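Local coordinates for geranyltranstransferase (Legionella pneumophila subsp. pneumophila, PDB 3LOM), which probably catalyses magnesium-dependent condensation of isoprenoid units to farnesyl diphosphate, and possibly geranylgeranyl diphosphate, in isoprenoid biosynthesis, at residues Gln26-Ile31 with Gln124-Glu129; Leu72-Ala77 with Ile128-Met133; Lys220-Val225 with Gln275-Ser280; Asp279-Phe284 with Ala290-Thr295. One frame throughout, in Å; residues are numbered along the deposited sequence.

Interaction 1 of 4, residues Gln26-Ile31 with Gln124-Glu129; sequences QLLNEI and QALAIE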
loop_
_atom_site.group_PDB
_atom_site.type_symbol
_atom_site.label_atom_id
_atom_site.label_comp_id
_atom_site.label_asym_id
_atom_site.label_seq_id
_atom_site.Cartn_x
_atom_site.Cartn_y
_atom_site.Cartn_z
ATOM N N GLN A 26 2.106 -6.530 -19.980
ATOM C CA GLN A 26 3.342 -5.852 -20.337
ATOM C C GLN A 26 3.996 -5.281 -19.096
ATOM O O GLN A 26 5.179 -5.518 -18.848
ATOM C CB GLN A 26 3.079 -4.738 -21.360
ATOM C CG GLN A 26 2.826 -5.229 -22.784
ATOM C CD GLN A 26 4.073 -5.799 -23.461
ATOM O OE1 GLN A 26 3.987 -6.764 -24.223
ATOM N NE2 GLN A 26 5.232 -5.202 -23.189
ATOM N N LEU A 27 3.193 -4.560 -18.315
ATOM C CA LEU A 27 3.598 -3.986 -17.035
ATOM C C LEU A 27 4.196 -5.020 -16.076
ATOM O O LEU A 27 5.300 -4.823 -15.564
ATOM C CB LEU A 27 2.392 -3.289 -16.401
ATOM C CG LEU A 27 2.473 -2.505 -15.097
ATOM C CD1 LEU A 27 3.624 -1.514 -15.110
ATOM C CD2 LEU A 27 1.144 -1.794 -14.907
ATOM N N LEU A 28 3.475 -6.122 -15.862
ATOM C CA LEU A 28 3.940 -7.212 -14.991
ATOM C C LEU A 28 5.247 -7.854 -15.460
ATOM O O LEU A 28 6.124 -8.155 -14.645
ATOM C CB LEU A 28 2.852 -8.279 -14.805
ATOM C CG LEU A 28 1.708 -7.951 -13.841
ATOM C CD1 LEU A 28 0.610 -8.990 -13.938
ATOM C CD2 LEU A 28 2.201 -7.821 -12.396
ATOM N N ASN A 29 5.388 -8.022 -16.777
ATOM C CA ASN A 29 6.568 -8.670 -17.363
ATOM C C ASN A 29 7.825 -7.784 -17.344
ATOM O O ASN A 29 8.906 -8.237 -17.716
ATOM C CB ASN A 29 6.283 -9.175 -18.797
ATOM C CG ASN A 29 5.181 -10.266 -18.866
ATOM O OD1 ASN A 29 4.755 -10.633 -19.961
ATOM N ND2 ASN A 29 4.724 -10.773 -17.717
ATOM N N GLU A 30 7.679 -6.533 -16.901
ATOM C CA GLU A 30 8.801 -5.589 -16.818
ATOM C C GLU A 30 9.387 -5.430 -15.417
ATOM O O GLU A 30 10.580 -5.160 -15.284
ATOM C CB GLU A 30 8.408 -4.216 -17.369
ATOM C CG GLU A 30 8.319 -4.166 -18.884
ATOM C CD GLU A 30 7.741 -2.862 -19.395
ATOM O OE1 GLU A 30 8.281 -1.791 -19.037
ATOM O OE2 GLU A 30 6.750 -2.911 -20.159
ATOM N N ILE A 31 8.554 -5.583 -14.384
ATOM C CA ILE A 31 9.003 -5.477 -12.985
ATOM C C ILE A 31 9.861 -6.673 -12.587
ATOM O O ILE A 31 9.563 -7.812 -12.960
ATOM C CB ILE A 31 7.826 -5.422 -11.976
ATOM C CG1 ILE A 31 6.626 -4.698 -12.564
ATOM C CG2 ILE A 31 8.251 -4.744 -10.672
ATOM C CD1 ILE A 31 5.328 -5.317 -12.155
ATOM N N GLN A 124 -0.867 -3.420 -3.699
ATOM C CA GLN A 124 -1.092 -2.074 -3.167
ATOM C C GLN A 124 0.099 -1.178 -3.464
ATOM O O GLN A 124 -0.072 -0.092 -4.019
ATOM C CB GLN A 124 -1.419 -2.066 -1.656
ATOM C CG GLN A 124 -1.352 -0.642 -1.039
ATOM C CD GLN A 124 -2.160 -0.435 0.239
ATOM O OE1 GLN A 124 -2.822 0.597 0.386
ATOM N NE2 GLN A 124 -2.098 -1.394 1.172
ATOM N N ALA A 125 1.296 -1.651 -3.117
ATOM C CA ALA A 125 2.530 -0.941 -3.437
ATOM C C ALA A 125 2.744 -0.757 -4.949
ATOM O O ALA A 125 3.228 0.296 -5.372
ATOM C CB ALA A 125 3.719 -1.636 -2.810
ATOM N N LEU A 126 2.374 -1.762 -5.753
ATOM C CA LEU A 126 2.596 -1.696 -7.206
ATOM C C LEU A 126 1.783 -0.592 -7.869
ATOM O O LEU A 126 2.321 0.165 -8.680
ATOM C CB LEU A 126 2.354 -3.041 -7.914
ATOM C CG LEU A 126 2.709 -3.052 -9.418
ATOM C CD1 LEU A 126 4.178 -2.688 -9.670
ATOM C CD2 LEU A 126 2.344 -4.362 -10.115
ATOM N N ALA A 127 0.505 -0.505 -7.502
ATOM C CA ALA A 127 -0.402 0.546 -7.963
ATOM C C ALA A 127 0.217 1.933 -7.836
ATOM O O ALA A 127 0.115 2.745 -8.754
ATOM C CB ALA A 127 -1.691 0.482 -7.192
ATOM N N ILE A 128 0.882 2.174 -6.708
ATOM C CA ILE A 128 1.580 3.428 -6.437
ATOM C C ILE A 128 2.883 3.554 -7.245
ATOM O O ILE A 128 3.159 4.631 -7.780
ATOM C CB ILE A 128 1.808 3.602 -4.916
ATOM C CG1 ILE A 128 0.455 3.645 -4.203
ATOM C CG2 ILE A 128 2.605 4.864 -4.597
ATOM C CD1 ILE A 128 0.486 3.067 -2.808
ATOM N N GLU A 129 3.660 2.468 -7.348
ATOM C CA GLU A 129 4.876 2.430 -8.195
ATOM C C GLU A 129 4.572 2.776 -9.651
ATOM O O GLU A 129 5.226 3.636 -10.235
ATOM C CB GLU A 129 5.573 1.060 -8.117
ATOM C CG GLU A 129 6.938 0.986 -8.827
ATOM C CD GLU A 129 7.876 -0.077 -8.251
ATOM O OE1 GLU A 129 9.100 0.022 -8.491
ATOM O OE2 GLU A 129 7.411 -1.001 -7.553
#

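Interaction 2 of 4, residues Leu72-Ala77 with Ile128-Met133; sequences LDIIAA and IEVLLM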
loop_
_atom_site.group_PDB
_atom_site.type_symbol
_atom_site.label_atom_id
_atom_site.label_comp_id
_atom_site.label_asym_id
_atom_site.label_seq_id
_atom_site.Cartn_x
_atom_site.Cartn_y
_atom_site.Cartn_z
ATOM N N LEU A 72 -4.389 7.240 -19.349
ATOM C CA LEU A 72 -5.540 6.436 -18.959
ATOM C C LEU A 72 -5.212 4.975 -18.656
ATOM O O LEU A 72 -5.755 4.413 -17.705
ATOM C CB LEU A 72 -6.635 6.524 -20.025
ATOM C CG LEU A 72 -7.332 7.886 -20.108
ATOM C CD1 LEU A 72 -8.397 7.895 -21.197
ATOM C CD2 LEU A 72 -7.936 8.235 -18.752
ATOM N N ASP A 73 -4.324 4.380 -19.456
ATOM C CA ASP A 73 -3.827 3.017 -19.227
ATOM C C ASP A 73 -3.238 2.862 -17.832
ATOM O O ASP A 73 -3.543 1.895 -17.127
ATOM C CB ASP A 73 -2.747 2.645 -20.254
ATOM C CG ASP A 73 -3.293 2.491 -21.660
ATOM O OD1 ASP A 73 -4.426 1.987 -21.818
ATOM O OD2 ASP A 73 -2.577 2.868 -22.613
ATOM N N ILE A 74 -2.406 3.830 -17.459
ATOM C CA ILE A 74 -1.687 3.847 -16.189
ATOM C C ILE A 74 -2.641 3.995 -15.007
ATOM O O ILE A 74 -2.554 3.223 -14.042
ATOM C CB ILE A 74 -0.636 4.981 -16.166
ATOM C CG1 ILE A 74 0.352 4.802 -17.323
ATOM C CG2 ILE A 74 0.096 5.024 -14.829
ATOM C CD1 ILE A 74 1.034 6.081 -17.766
ATOM N N ILE A 75 -3.553 4.967 -15.103
ATOM C CA ILE A 75 -4.520 5.251 -14.033
ATOM C C ILE A 75 -5.426 4.051 -13.778
ATOM O O ILE A 75 -5.617 3.652 -12.623
ATOM C CB ILE A 75 -5.357 6.545 -14.302
ATOM C CG1 ILE A 75 -4.438 7.774 -14.359
ATOM C CG2 ILE A 75 -6.441 6.732 -13.220
ATOM C CD1 ILE A 75 -5.143 9.092 -14.671
ATOM N N ALA A 76 -5.936 3.465 -14.861
ATOM C CA ALA A 76 -6.781 2.268 -14.815
ATOM C C ALA A 76 -6.073 1.014 -14.280
ATOM O O ALA A 76 -6.711 0.151 -13.672
ATOM C CB ALA A 76 -7.344 1.989 -16.195
ATOM N N ALA A 77 -4.767 0.915 -14.520
ATOM C CA ALA A 77 -3.977 -0.208 -14.028
ATOM C C ALA A 77 -3.831 -0.106 -12.519
ATOM O O ALA A 77 -4.062 -1.082 -11.800
ATOM C CB ALA A 77 -2.603 -0.239 -14.694
ATOM N N ILE A 128 0.882 2.174 -6.708
ATOM C CA ILE A 128 1.580 3.428 -6.437
ATOM C C ILE A 128 2.883 3.554 -7.245
ATOM O O ILE A 128 3.159 4.631 -7.780
ATOM C CB ILE A 128 1.808 3.602 -4.916
ATOM C CG1 ILE A 128 0.455 3.645 -4.203
ATOM C CG2 ILE A 128 2.605 4.864 -4.597
ATOM C CD1 ILE A 128 0.486 3.067 -2.808
ATOM N N GLU A 129 3.660 2.468 -7.348
ATOM C CA GLU A 129 4.876 2.430 -8.195
ATOM C C GLU A 129 4.572 2.776 -9.651
ATOM O O GLU A 129 5.226 3.636 -10.235
ATOM C CB GLU A 129 5.573 1.060 -8.117
ATOM C CG GLU A 129 6.938 0.986 -8.827
ATOM C CD GLU A 129 7.876 -0.077 -8.251
ATOM O OE1 GLU A 129 9.100 0.022 -8.491
ATOM O OE2 GLU A 129 7.411 -1.001 -7.553
ATOM N N VAL A 130 3.563 2.107 -10.207
ATOM C CA VAL A 130 3.079 2.333 -11.568
ATOM C C VAL A 130 2.672 3.793 -11.812
ATOM O O VAL A 130 3.021 4.366 -12.849
ATOM C CB VAL A 130 1.909 1.369 -11.900
ATOM C CG1 VAL A 130 1.262 1.698 -13.244
ATOM C CG2 VAL A 130 2.405 -0.062 -11.896
ATOM N N LEU A 131 1.955 4.390 -10.855
ATOM C CA LEU A 131 1.567 5.797 -10.955
ATOM C C LEU A 131 2.790 6.693 -11.006
ATOM O O LEU A 131 2.921 7.498 -11.915
ATOM C CB LEU A 131 0.661 6.223 -9.800
ATOM C CG LEU A 131 -0.789 5.740 -9.802
ATOM C CD1 LEU A 131 -1.433 6.050 -8.464
ATOM C CD2 LEU A 131 -1.604 6.319 -10.944
ATOM N N LEU A 132 3.699 6.517 -10.053
ATOM C CA LEU A 132 4.882 7.362 -9.958
ATOM C C LEU A 132 5.894 7.268 -11.108
ATOM O O LEU A 132 6.336 8.309 -11.594
ATOM C CB LEU A 132 5.594 7.150 -8.627
ATOM C CG LEU A 132 4.835 7.481 -7.340
ATOM C CD1 LEU A 132 5.772 7.251 -6.183
ATOM C CD2 LEU A 132 4.259 8.905 -7.327
ATOM N N MET A 133 6.263 6.058 -11.544
ATOM C CA MET A 133 7.276 5.908 -12.598
ATOM C C MET A 133 6.738 6.152 -14.020
ATOM O O MET A 133 7.428 6.738 -14.856
ATOM C CB MET A 133 8.051 4.575 -12.482
ATOM C CG MET A 133 7.274 3.290 -12.792
ATOM S SD MET A 133 8.186 1.767 -12.425
ATOM C CE MET A 133 6.927 0.545 -12.813
#

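Interaction 3 of 4, residues Lys220-Val225 with Gln275-Ser280; sequences KHIGLV and QIAMDS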
loop_
_atom_site.group_PDB
_atom_site.type_symbol
_atom_site.label_atom_id
_atom_site.label_comp_id
_atom_site.label_asym_id
_atom_site.label_seq_id
_atom_site.Cartn_x
_atom_site.Cartn_y
_atom_site.Cartn_z
ATOM N N LYS A 220 -20.932 9.207 -7.598
ATOM C CA LYS A 220 -21.577 8.936 -6.305
ATOM C C LYS A 220 -22.757 8.006 -6.476
ATOM O O LYS A 220 -22.915 7.043 -5.725
ATOM C CB LYS A 220 -22.053 10.231 -5.636
ATOM C CG LYS A 220 -20.962 10.990 -4.899
ATOM C CD LYS A 220 -21.352 12.444 -4.680
ATOM C CE LYS A 220 -20.125 13.301 -4.383
ATOM N NZ LYS A 220 -20.397 14.756 -4.566
ATOM N N HIS A 221 -23.588 8.296 -7.470
ATOM C CA HIS A 221 -24.806 7.527 -7.652
ATOM C C HIS A 221 -24.551 6.155 -8.261
ATOM O O HIS A 221 -25.285 5.213 -7.977
ATOM C CB HIS A 221 -25.853 8.337 -8.423
ATOM C CG HIS A 221 -26.386 9.501 -7.645
ATOM N ND1 HIS A 221 -27.524 9.420 -6.874
ATOM C CD2 HIS A 221 -25.909 10.758 -7.480
ATOM C CE1 HIS A 221 -27.735 10.581 -6.279
ATOM N NE2 HIS A 221 -26.772 11.412 -6.634
ATOM N N ILE A 222 -23.494 6.035 -9.062
ATOM C CA ILE A 222 -23.143 4.746 -9.661
ATOM C C ILE A 222 -22.534 3.770 -8.628
ATOM O O ILE A 222 -22.889 2.592 -8.601
ATOM C CB ILE A 222 -22.311 4.920 -10.981
ATOM C CG1 ILE A 222 -22.680 3.853 -12.010
ATOM C CG2 ILE A 222 -20.800 5.041 -10.740
ATOM C CD1 ILE A 222 -23.890 4.211 -12.832
ATOM N N GLY A 223 -21.678 4.291 -7.746
ATOM C CA GLY A 223 -21.077 3.510 -6.665
ATOM C C GLY A 223 -22.067 3.054 -5.611
ATOM O O GLY A 223 -21.907 1.989 -5.006
ATOM N N LEU A 224 -23.096 3.867 -5.400
ATOM C CA LEU A 224 -24.179 3.546 -4.486
ATOM C C LEU A 224 -25.100 2.486 -5.083
ATOM O O LEU A 224 -25.393 1.477 -4.437
ATOM C CB LEU A 224 -24.964 4.818 -4.157
ATOM C CG LEU A 224 -26.257 4.779 -3.347
ATOM C CD1 LEU A 224 -26.071 4.134 -1.974
ATOM C CD2 LEU A 224 -26.798 6.192 -3.208
ATOM N N VAL A 225 -25.534 2.710 -6.320
ATOM C CA VAL A 225 -26.510 1.829 -6.975
ATOM C C VAL A 225 -25.996 0.401 -7.274
ATOM O O VAL A 225 -26.789 -0.542 -7.299
ATOM C CB VAL A 225 -27.155 2.510 -8.228
ATOM C CG1 VAL A 225 -26.262 2.396 -9.459
ATOM C CG2 VAL A 225 -28.552 1.968 -8.494
ATOM N N GLN A 275 -31.318 6.843 -12.983
ATOM C CA GLN A 275 -31.905 7.964 -13.720
ATOM C C GLN A 275 -31.128 9.253 -13.458
ATOM O O GLN A 275 -30.832 9.998 -14.396
ATOM C CB GLN A 275 -33.383 8.131 -13.344
ATOM C CG GLN A 275 -34.225 8.962 -14.314
ATOM C CD GLN A 275 -34.253 10.449 -13.977
ATOM O OE1 GLN A 275 -34.371 11.290 -14.871
ATOM N NE2 GLN A 275 -34.143 10.778 -12.690
ATOM N N ILE A 276 -30.791 9.493 -12.188
ATOM C CA ILE A 276 -29.980 10.647 -11.788
ATOM C C ILE A 276 -28.591 10.544 -12.423
ATOM O O ILE A 276 -28.043 11.546 -12.903
ATOM C CB ILE A 276 -29.902 10.800 -10.224
ATOM C CG1 ILE A 276 -31.293 11.010 -9.595
ATOM C CG2 ILE A 276 -28.956 11.931 -9.800
ATOM C CD1 ILE A 276 -32.116 12.183 -10.151
ATOM N N ALA A 277 -28.045 9.325 -12.449
ATOM C CA ALA A 277 -26.750 9.057 -13.084
ATOM C C ALA A 277 -26.761 9.341 -14.596
ATOM O O ALA A 277 -25.845 9.997 -15.102
ATOM C CB ALA A 277 -26.289 7.630 -12.791
ATOM N N MET A 278 -27.803 8.864 -15.289
ATOM C CA MET A 278 -28.032 9.136 -16.723
ATOM C C MET A 278 -28.059 10.631 -17.044
ATOM O O MET A 278 -27.354 11.100 -17.942
ATOM C CB MET A 278 -29.361 8.530 -17.183
ATOM C CG MET A 278 -29.425 7.024 -17.207
ATOM S SD MET A 278 -28.356 6.284 -18.439
ATOM C CE MET A 278 -29.072 4.649 -18.469
ATOM N N ASP A 279 -28.869 11.365 -16.282
ATOM C CA ASP A 279 -29.119 12.792 -16.490
ATOM C C ASP A 279 -27.921 13.692 -16.202
ATOM O O ASP A 279 -27.892 14.851 -16.625
ATOM C CB ASP A 279 -30.313 13.242 -15.641
ATOM C CG ASP A 279 -31.647 12.747 -16.187
ATOM O OD1 ASP A 279 -31.712 11.629 -16.749
ATOM O OD2 ASP A 279 -32.642 13.486 -16.045
ATOM N N SER A 280 -26.936 13.150 -15.490
ATOM C CA SER A 280 -25.739 13.893 -15.094
ATOM C C SER A 280 -24.761 14.125 -16.250
ATOM O O SER A 280 -23.888 14.994 -16.166
ATOM C CB SER A 280 -25.031 13.154 -13.950
ATOM O OG SER A 280 -24.012 13.948 -13.373
#

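Interaction 4 of 4, residues Asp279-Phe284 with Ala290-Thr295; sequences DSLRLF and ALIELT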
loop_
_atom_site.group_PDB
_atom_site.type_symbol
_atom_site.label_atom_id
_atom_site.label_comp_id
_atom_site.label_asym_id
_atom_site.label_seq_id
_atom_site.Cartn_x
_atom_site.Cartn_y
_atom_site.Cartn_z
ATOM N N ASP A 279 -28.869 11.365 -16.282
ATOM C CA ASP A 279 -29.119 12.792 -16.490
ATOM C C ASP A 279 -27.921 13.692 -16.202
ATOM O O ASP A 279 -27.892 14.851 -16.625
ATOM C CB ASP A 279 -30.313 13.242 -15.641
ATOM C CG ASP A 279 -31.647 12.747 -16.187
ATOM O OD1 ASP A 279 -31.712 11.629 -16.749
ATOM O OD2 ASP A 279 -32.642 13.486 -16.045
ATOM N N SER A 280 -26.936 13.150 -15.490
ATOM C CA SER A 280 -25.739 13.893 -15.094
ATOM C C SER A 280 -24.761 14.125 -16.250
ATOM O O SER A 280 -23.888 14.994 -16.166
ATOM C CB SER A 280 -25.031 13.154 -13.950
ATOM O OG SER A 280 -24.012 13.948 -13.373
ATOM N N LEU A 281 -24.920 13.356 -17.324
ATOM C CA LEU A 281 -23.974 13.360 -18.440
ATOM C C LEU A 281 -24.494 14.127 -19.656
ATOM O O LEU A 281 -23.834 14.178 -20.699
ATOM C CB LEU A 281 -23.637 11.922 -18.844
ATOM C CG LEU A 281 -23.374 10.935 -17.705
ATOM C CD1 LEU A 281 -23.819 9.544 -18.112
ATOM C CD2 LEU A 281 -21.909 10.962 -17.251
ATOM N N ARG A 282 -25.671 14.737 -19.505
ATOM C CA ARG A 282 -26.342 15.446 -20.599
ATOM C C ARG A 282 -25.646 16.751 -20.997
ATOM O O ARG A 282 -25.940 17.316 -22.050
ATOM C CB ARG A 282 -27.808 15.695 -20.253
ATOM C CG ARG A 282 -28.609 14.420 -20.064
ATOM C CD ARG A 282 -30.003 14.725 -19.565
ATOM N NE ARG A 282 -30.892 15.174 -20.631
ATOM C CZ ARG A 282 -32.132 15.614 -20.438
ATOM N NH1 ARG A 282 -32.637 15.674 -19.211
ATOM N NH2 ARG A 282 -32.868 15.998 -21.473
ATOM N N LEU A 283 -24.723 17.210 -20.154
ATOM C CA LEU A 283 -23.819 18.309 -20.486
ATOM C C LEU A 283 -22.885 17.909 -21.637
ATOM O O LEU A 283 -22.545 18.736 -22.483
ATOM C CB LEU A 283 -22.998 18.705 -19.254
ATOM C CG LEU A 283 -22.714 20.185 -18.964
ATOM C CD1 LEU A 283 -22.306 20.370 -17.506
ATOM C CD2 LEU A 283 -21.669 20.804 -19.897
ATOM N N PHE A 284 -22.481 16.640 -21.661
ATOM C CA PHE A 284 -21.597 16.109 -22.699
ATOM C C PHE A 284 -22.376 15.745 -23.963
ATOM O O PHE A 284 -21.854 15.855 -25.074
ATOM C CB PHE A 284 -20.830 14.885 -22.184
ATOM C CG PHE A 284 -20.129 15.106 -20.866
ATOM C CD1 PHE A 284 -18.879 15.716 -20.820
ATOM C CD2 PHE A 284 -20.716 14.689 -19.670
ATOM C CE1 PHE A 284 -18.229 15.918 -19.604
ATOM C CE2 PHE A 284 -20.077 14.888 -18.450
ATOM C CZ PHE A 284 -18.829 15.503 -18.416
ATOM N N ALA A 290 -21.309 6.512 -25.279
ATOM C CA ALA A 290 -20.578 5.304 -24.912
ATOM C C ALA A 290 -20.844 4.939 -23.452
ATOM O O ALA A 290 -21.180 3.791 -23.142
ATOM C CB ALA A 290 -19.086 5.497 -25.156
ATOM N N LEU A 291 -20.709 5.932 -22.574
ATOM C CA LEU A 291 -20.904 5.754 -21.135
ATOM C C LEU A 291 -22.365 5.504 -20.766
ATOM O O LEU A 291 -22.644 4.735 -19.849
ATOM C CB LEU A 291 -20.349 6.960 -20.368
ATOM C CG LEU A 291 -20.301 6.957 -18.831
ATOM C CD1 LEU A 291 -19.788 5.641 -18.247
ATOM C CD2 LEU A 291 -19.451 8.121 -18.344
ATOM N N ILE A 292 -23.276 6.150 -21.492
ATOM C CA ILE A 292 -24.720 6.009 -21.277
ATOM C C ILE A 292 -25.186 4.582 -21.591
ATOM O O ILE A 292 -25.991 4.004 -20.849
ATOM C CB ILE A 292 -25.515 7.075 -22.093
ATOM C CG1 ILE A 292 -25.248 8.476 -21.531
ATOM C CG2 ILE A 292 -27.020 6.790 -22.088
ATOM C CD1 ILE A 292 -25.430 9.601 -22.539
ATOM N N GLU A 293 -24.649 4.015 -22.670
ATOM C CA GLU A 293 -24.950 2.636 -23.064
ATOM C C GLU A 293 -24.404 1.637 -22.040
ATOM O O GLU A 293 -25.064 0.645 -21.731
ATOM C CB GLU A 293 -24.405 2.337 -24.468
ATOM C CG GLU A 293 -25.248 1.346 -25.284
ATOM C CD GLU A 293 -25.051 -0.110 -24.872
ATOM O OE1 GLU A 293 -23.890 -0.524 -24.652
ATOM O OE2 GLU A 293 -26.061 -0.844 -24.773
ATOM N N LEU A 294 -23.208 1.911 -21.515
ATOM C CA LEU A 294 -22.637 1.100 -20.437
ATOM C C LEU A 294 -23.489 1.171 -19.167
ATOM O O LEU A 294 -23.745 0.147 -18.529
ATOM C CB LEU A 294 -21.191 1.513 -20.132
ATOM C CG LEU A 294 -20.525 0.741 -18.983
ATOM C CD1 LEU A 294 -20.269 -0.712 -19.361
ATOM C CD2 LEU A 294 -19.249 1.420 -18.505
ATOM N N THR A 295 -23.930 2.384 -18.826
ATOM C CA THR A 295 -24.801 2.630 -17.679
ATOM C C THR A 295 -26.108 1.854 -17.820
ATOM O O THR A 295 -26.575 1.233 -16.862
ATOM C CB THR A 295 -25.094 4.136 -17.518
ATOM O OG1 THR A 295 -23.864 4.872 -17.581
ATOM C CG2 THR A 295 -25.785 4.425 -16.194
#

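Interaction 1 of 4, residues Gln26-Ile31 with Gln124-Glu129
No flat group takes part where Ile31 and Leu28 meet Leu126; the contact is made by branched aliphatic tips, with no ring face or edge. Ile31 and Leu126 point their ends at each other, tip to tip. Ile31 CD1 meets both methyls of the leucine, 3.7 Å from Leu126 CD2 and 3.8 Å from Leu126 CD1. The second approach is slanted: Leu28 CD2 comes to 4.1 Å from Leu126 CD2. One methyl of Leu126 therefore serves both partners. Leu126 extends across the gap because its CG lies anti to the backbone N (chi1 -174°). The backbones stay well apart, with Ile31 CA and Leu126 CA 9.4 Å from each other.

This is the all-helical fold of the FPP/GGPP synthase family. The contact sets the C-terminal part of helix 5-28 and the residues that follow against the middle of helix 113-135. Glu30 N is hydrogen-bonded to Leu27 O (3.2 Å). Glu30 also forms a salt bridge with Arg134, further along helix 113-135. Leu126 packs on Leu81 as well, and Leu28 on His43 and Leu46 of helix 36-46. The subunit interface is close by: Ile31 touches Ser158 of the second subunit, and Gln124 NE2 is hydrogen-bonded to Asp121 O of that subunit.

Interaction 2 of 4, residues Leu72-Ala77 with Ile128-Met133
Ile74 and Val130 meet across two nearly antiparallel helices, 69-91 and 113-135, in the all-helical isoprenoid synthase fold. The short axes approach to 9.1 Å and run at 160° to each other. Ile74 faces Leu131 at the backbone, with their CA atoms 6.5 Å apart. Three residues bury most of the surface: Ile74 on one helix, Val130 and Leu131 on the other.

Ile74 works through its short branch. With CG1 beside the backbone N (chi1 -58°), CG2 is left anti to that N and rests against the other helix. Ile74 CG2 is 3.6 Å from Val130 O, so this methyl packs on the main chain as well as on side chains. It is also 3.9 Å from Val130 CG1, and these two side chains approach at a slant. Val130 points toward helix 69-91, and its CG1 reaches the main chain there in return, 4.2 Å from Ile74 O.

Leu131 starts off to one side, but its tip bends in toward helix 69-91. No hydrogen bond joins the two segments. Around them, Val130 and Ala77 also pack on Leu27, and Leu131 on Thr148 and Leu151 of helix 141-155. Leu132 touches Gln149 of the second subunit. On another side of helix 69-91, Asp73 forms a salt bridge with Arg19 and a hydrogen bond with Tyr59. At the tip of Leu131, CD2 lies 4.4 Å from both Ile74 CG2 and Ile75 CA.

Interaction 3 of 4, residues Lys220-Val225 with Gln275-Ser280
Ile276 sets its CG2 methyl over one face of the His221 ring. This CG2 is 3.9 Å from the centroid of the His221 ring and only 7° off the ring normal. It is a CH-pi contact over the ring centre. The rest of the Ile276 side chain leads away from helix 209-236. The imidazole has a polar partner just before residues 275-280: His221 ND1 is hydrogen-bonded to His273 ND1, and the two rings meet with their planes about 30° apart. That bond would help to fix the rotation of the ring under the methyl.

Ala277 comes next, where the backbones are closest, with His221 CA and Ala277 CA 6.0 Å apart. The small side chain is consistent with so close an approach. Here the short segments of helices 209-236 and 263-279 of the all-helical synthase fold run roughly antiparallel, their axes at 151°. Ala277 CB lies 4.4 Å from His221 CB and 4.2 Å from Ile222 CD1. Ile222 also packs on Thr295.

Met278 turns from this contact to helix 289-303, packing on Ile292, Lys296 and Gln299. Ser280 returns to helix 209-236 about two turns before His221, its OG hydrogen-bonded to Ala214 O.

Interaction 4 of 4, residues Asp279-Phe284 with Ala290-Thr295
Leu281 spreads its two methyls over Leu291 and Ile292. Its CD2 lies 3.9 Å from Leu291 CD2, and the two leucines meet at about a right angle. The side chains of Leu281 and Ile292 run past one another in opposite directions, with Leu281 CD1 3.9 Å from Ile292 CG1. The contact is wholly apolar, and Leu281 and Leu291 are buried.

A turn presents Leu281. Phe284 N is hydrogen-bonded to Leu281 O (3.0 Å), and Leu281 CA lies at the edge of the Phe284 ring, in its plane. On the helix, Leu291 O is gripped from opposite faces of its plane. Thr295 OG1 donates to it at 2.6 Å, from 36° out of the carbonyl plane. Thr295 N supplies the regular helical bond to Leu291 O at 2.9 Å. Thr295 OG1 is also hydrogen-bonded to Tyr218 OH.

The contact closes the short connection between helices 263-279 and 289-303 of the all-helical fold. Tyr218 of helix 209-236 packs on both Leu281 and Leu291. Ile292 and Thr295 touch Met278 of helix 263-279. Leu64 of helix 53-64 lies against Leu291 and Phe284, and helix 5-28 touches Leu294 through Ile13.

From the N terminus, interaction 1 brings the end of helix 5-28 to helix 113-135. Interaction 2 starts later, on helix 69-91, and closes on the same stretch of helix 113-135, sharing Ile128 and Glu129 with interaction 1. Leu27 CD2 joins the two by packing on Val130 CG2 (3.7 Å), and both touch the second subunit. Interaction 3 opens only after these loops close and ties helix 209-236 to helix 263-279. Interaction 4 begins on its last residues, Asp279 and Ser280, and folds helix 289-303 back. Centres of interactions 1 and 3 lie about 32 Å apart, on opposite sides of the chain's centre.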